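Local coordinates for protein adenylate kinase (Cryptosporidium parvum Iowa II, PDB 3BE4) that probably transfers a phosphoryl group between ATP and AMP, as adenylate kinases do, and holds the two-substrate mimic bis(adenosine)-5'-pentaphosphate in its active site, at residues 33-38 with 87-92. Residues are numbered along the deposited sequence; the frame is centred on the assembly and turned at random.
With AP5 (bis(adenosine)-5'-pentaphosphate), chain C.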
loop_
_atom_site.group_PDB
_atom_site.type_symbol
_atom_site.label_atom_id
_atom_site.label_comp_id
_atom_site.label_asym_id
_atom_site.label_seq_id
_atom_site.Cartn_x
_atom_site.Cartn_y
_atom_site.Cartn_z
ATOM N N HIS A 33 9.397 2.901 0.297
ATOM C CA HIS A 33 7.999 2.570 0.249
ATOM C C HIS A 33 7.902 1.250 -0.569
ATOM O O HIS A 33 8.274 1.231 -1.773
ATOM C CB HIS A 33 7.347 3.674 -0.511
ATOM C CG HIS A 33 5.922 3.387 -0.809
ATOM N ND1 HIS A 33 5.308 3.929 -1.905
ATOM C CD2 HIS A 33 4.984 2.646 -0.143
ATOM C CE1 HIS A 33 4.039 3.511 -1.960
ATOM N NE2 HIS A 33 3.808 2.776 -0.867
ATOM N N LEU A 34 7.353 0.189 0.034
ATOM C CA LEU A 34 7.141 -1.023 -0.692
ATOM C C LEU A 34 5.654 -1.355 -0.873
ATOM O O LEU A 34 5.062 -1.774 0.107
ATOM C CB LEU A 34 7.800 -2.184 0.054
ATOM C CG LEU A 34 9.362 -2.407 0.010
ATOM C CD1 LEU A 34 10.044 -1.455 0.791
ATOM C CD2 LEU A 34 9.755 -3.776 0.631
ATOM N N SER A 35 5.087 -0.984 -2.025
ATOM C CA SER A 35 3.739 -1.309 -2.362
ATOM C C SER A 35 3.874 -2.554 -3.202
ATOM O O SER A 35 4.366 -2.399 -4.335
ATOM C CB SER A 35 3.105 -0.157 -3.116
ATOM O OG SER A 35 1.959 -0.557 -3.854
ATOM N N THR A 36 3.379 -3.761 -2.731
ATOM C CA THR A 36 3.518 -4.860 -3.568
ATOM C C THR A 36 2.562 -4.752 -4.821
ATOM O O THR A 36 2.931 -5.328 -5.884
ATOM C CB THR A 36 3.111 -6.120 -2.797
ATOM O OG1 THR A 36 2.090 -5.770 -1.917
ATOM C CG2 THR A 36 4.313 -6.595 -1.937
ATOM N N GLY A 37 1.539 -3.937 -4.761
ATOM C CA GLY A 37 0.696 -3.724 -5.997
ATOM C C GLY A 37 1.530 -2.897 -7.012
ATOM O O GLY A 37 1.578 -3.289 -8.191
ATOM N N ASP A 38 2.192 -1.849 -6.564
ATOM C CA ASP A 38 3.005 -1.161 -7.567
ATOM C C ASP A 38 4.153 -2.004 -8.073
ATOM O O ASP A 38 4.491 -1.879 -9.264
ATOM C CB ASP A 38 3.653 0.107 -6.942
ATOM C CG ASP A 38 2.646 1.215 -6.512
ATOM O OD1 ASP A 38 1.350 1.244 -6.900
ATOM O OD2 ASP A 38 3.158 2.176 -5.741
ATOM N N VAL A 87 8.181 1.523 4.705
ATOM C CA VAL A 87 6.736 1.475 4.908
ATOM C C VAL A 87 6.127 0.505 3.872
ATOM O O VAL A 87 6.319 0.661 2.676
ATOM C CB VAL A 87 6.062 2.883 4.835
ATOM C CG1 VAL A 87 6.427 3.701 3.558
ATOM C CG2 VAL A 87 4.557 2.714 5.007
ATOM N N LEU A 88 5.561 -0.557 4.422
ATOM C CA LEU A 88 4.893 -1.656 3.591
ATOM C C LEU A 88 3.431 -1.298 3.437
ATOM O O LEU A 88 2.788 -0.870 4.353
ATOM C CB LEU A 88 5.036 -3.005 4.322
ATOM C CG LEU A 88 6.438 -3.388 4.641
ATOM C CD1 LEU A 88 6.478 -4.784 5.356
ATOM C CD2 LEU A 88 7.388 -3.313 3.579
ATOM N N ASP A 89 2.936 -1.408 2.151
ATOM C CA ASP A 89 1.651 -0.816 1.818
ATOM C C ASP A 89 1.005 -1.957 0.936
ATOM O O ASP A 89 1.383 -2.286 -0.187
ATOM C CB ASP A 89 2.042 0.423 0.937
ATOM C CG ASP A 89 0.904 0.925 0.051
ATOM O OD1 ASP A 89 -0.260 0.347 0.074
ATOM O OD2 ASP A 89 1.216 1.928 -0.698
ATOM N N GLY A 90 -0.023 -2.495 1.598
ATOM C CA GLY A 90 -0.683 -3.627 0.860
ATOM C C GLY A 90 0.015 -4.943 1.099
ATOM O O GLY A 90 -0.138 -5.844 0.291
ATOM N N PHE A 91 0.992 -4.956 1.985
ATOM C CA PHE A 91 1.716 -6.225 2.334
ATOM C C PHE A 91 2.089 -6.014 3.759
ATOM O O PHE A 91 2.593 -4.948 4.108
ATOM C CB PHE A 91 3.017 -6.381 1.477
ATOM C CG PHE A 91 3.826 -7.542 1.901
ATOM C CD1 PHE A 91 3.668 -8.794 1.278
ATOM C CD2 PHE A 91 4.655 -7.426 2.993
ATOM C CE1 PHE A 91 4.413 -9.915 1.783
ATOM C CE2 PHE A 91 5.406 -8.554 3.444
ATOM C CZ PHE A 91 5.244 -9.777 2.876
ATOM N N PRO A 92 1.987 -7.024 4.555
ATOM C CA PRO A 92 1.265 -8.305 4.220
ATOM C C PRO A 92 -0.221 -8.156 4.028
ATOM O O PRO A 92 -0.791 -7.257 4.602
ATOM C CB PRO A 92 1.467 -9.169 5.547
ATOM C CG PRO A 92 1.737 -8.178 6.556
ATOM C CD PRO A 92 2.499 -7.006 5.927
HETATM P PA AP5 C . -2.619 -2.351 -4.886
HETATM O O1A AP5 C . -1.972 -1.505 -5.996
HETATM O O2A AP5 C . -2.090 -2.281 -3.531
HETATM O O3A AP5 C . -4.192 -2.057 -4.867
HETATM P PB AP5 C . -5.256 -2.140 -3.689
HETATM O O1B AP5 C . -4.857 -3.108 -2.685
HETATM O O2B AP5 C . -6.633 -2.226 -4.361
HETATM O O3B AP5 C . -5.056 -0.601 -3.043
HETATM P PG AP5 C . -4.961 0.778 -3.778
HETATM O O1G AP5 C . -6.106 0.872 -4.727
HETATM O O2G AP5 C . -3.578 0.904 -4.270
HETATM O O3G AP5 C . -5.248 1.661 -2.498
HETATM P PD AP5 C . -4.386 2.747 -1.638
HETATM O O1D AP5 C . -3.018 2.770 -2.172
HETATM O O2D AP5 C . -4.670 2.435 -0.227
HETATM O O3D AP5 C . -5.179 4.102 -1.944
HETATM P PE AP5 C . -4.688 5.355 -2.798
HETATM O O1E AP5 C . -4.354 4.911 -4.121
HETATM O O2E AP5 C . -3.662 6.173 -2.040
HETATM O O5F AP5 C . -2.621 -3.908 -5.245
HETATM C C5F AP5 C . -2.966 -4.156 -6.617
HETATM C C4F AP5 C . -3.369 -5.689 -6.614
HETATM O O4F AP5 C . -2.166 -6.419 -6.666
HETATM C C3F AP5 C . -4.128 -6.235 -5.464
HETATM O O3F AP5 C . -5.514 -6.004 -5.587
HETATM C C2F AP5 C . -3.765 -7.720 -5.677
HETATM O O2F AP5 C . -4.408 -8.255 -6.898
HETATM C C1F AP5 C . -2.273 -7.670 -5.952
HETATM N N9A AP5 C . -1.530 -7.648 -4.720
HETATM C C8A AP5 C . -0.814 -6.508 -4.260
HETATM N N7A AP5 C . -0.214 -6.783 -3.114
HETATM C C5A AP5 C . -0.483 -8.136 -2.823
HETATM C C6A AP5 C . -0.059 -8.952 -1.792
HETATM N N6A AP5 C . 0.604 -8.616 -0.680
HETATM N N1A AP5 C . -0.557 -10.277 -1.868
HETATM C C2A AP5 C . -1.251 -10.645 -2.923
HETATM N N3A AP5 C . -1.680 -9.887 -3.955
HETATM C C4A AP5 C . -1.189 -8.564 -3.923
HETATM O O5J AP5 C . -5.987 6.237 -2.753
HETATM C C5J AP5 C . -7.200 5.835 -3.559
HETATM C C4J AP5 C . -7.857 7.170 -3.972
HETATM O O4J AP5 C . -8.329 7.977 -2.876
HETATM C C3J AP5 C . -6.949 8.000 -4.884
HETATM O O3J AP5 C . -7.733 8.616 -5.883
HETATM C C2J AP5 C . -6.555 9.033 -3.876
HETATM O O2J AP5 C . -6.244 10.268 -4.506
HETATM C C1J AP5 C . -7.696 9.361 -3.016
HETATM N N9B AP5 C . -7.495 9.746 -1.653
HETATM C C8B AP5 C . -6.449 9.360 -0.817
HETATM N N7B AP5 C . -6.673 9.887 0.401
HETATM C C5B AP5 C . -7.840 10.611 0.355
HETATM C C6B AP5 C . -8.656 11.232 1.353
HETATM N N6B AP5 C . -8.232 11.281 2.616
HETATM N N1B AP5 C . -9.817 11.822 0.954
HETATM C C2B AP5 C . -10.261 11.679 -0.369
HETATM N N3B AP5 C . -9.571 11.017 -1.347
HETATM C C4B AP5 C . -8.397 10.391 -0.968
HETATM O O HOH W 1 0.169 -3.129 -2.478
#
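Leu34 and its neighbours pair with Val87 to Asp89 as adjacent parallel strands, the first of them at the border of the sheet. Leu34 N donates to Val87 O (2.9 Å) and Leu34 O accepts from Asp89 N (3.0 Å), so one residue bonds to the two that flank its partner, Leu88, the usual parallel pattern. Side chains alternate between the two faces. On the face of Leu34 and Leu88 the contact is apolar: the two side chains lie side by side, and Leu88 CD2 rests 3.7 Å from Leu34 CB. The other face is mixed, with Val87 CG1 against CA and CD2 of His33, and Asp89 beyond. Here His33 NE2 donates to Asp89 OD2 at 2.7 Å, on the lone pair directed away from the second carboxylate oxygen. Ring and carboxylate are nearly coplanar, 16° apart; the in-plane bond ties down the ring's rotation, and the Asp89 side chain also lies about 4 Å from a bound magnesium ion.

Such an arrangement belongs to the P-loop kinase fold of adenylate kinase, where the C-terminal ends of parallel strands open onto the nucleotide pocket. Past the strands, Ser35 caps helix 36-45, its OG accepting from Asp38 N, while segment 87-92 turns through Gly90. Adenine recognition is shared between the segments: Thr36 OG1 donates to AP5 N7A (2.8 Å), and Gly90 O accepts a hydrogen bond from AP5 N6A (3.0 Å). With chi1 at 34°, Thr36 turns OG1 to the adenine and leaves CG2 to pack against Phe91 CB, and the Phe91 ring presents its edge to the adenine amino group. A water bridges the two segments and the ligand, accepting from Gly37 N and donating to Asp89 O and to the phosphate oxygen AP5 O2A.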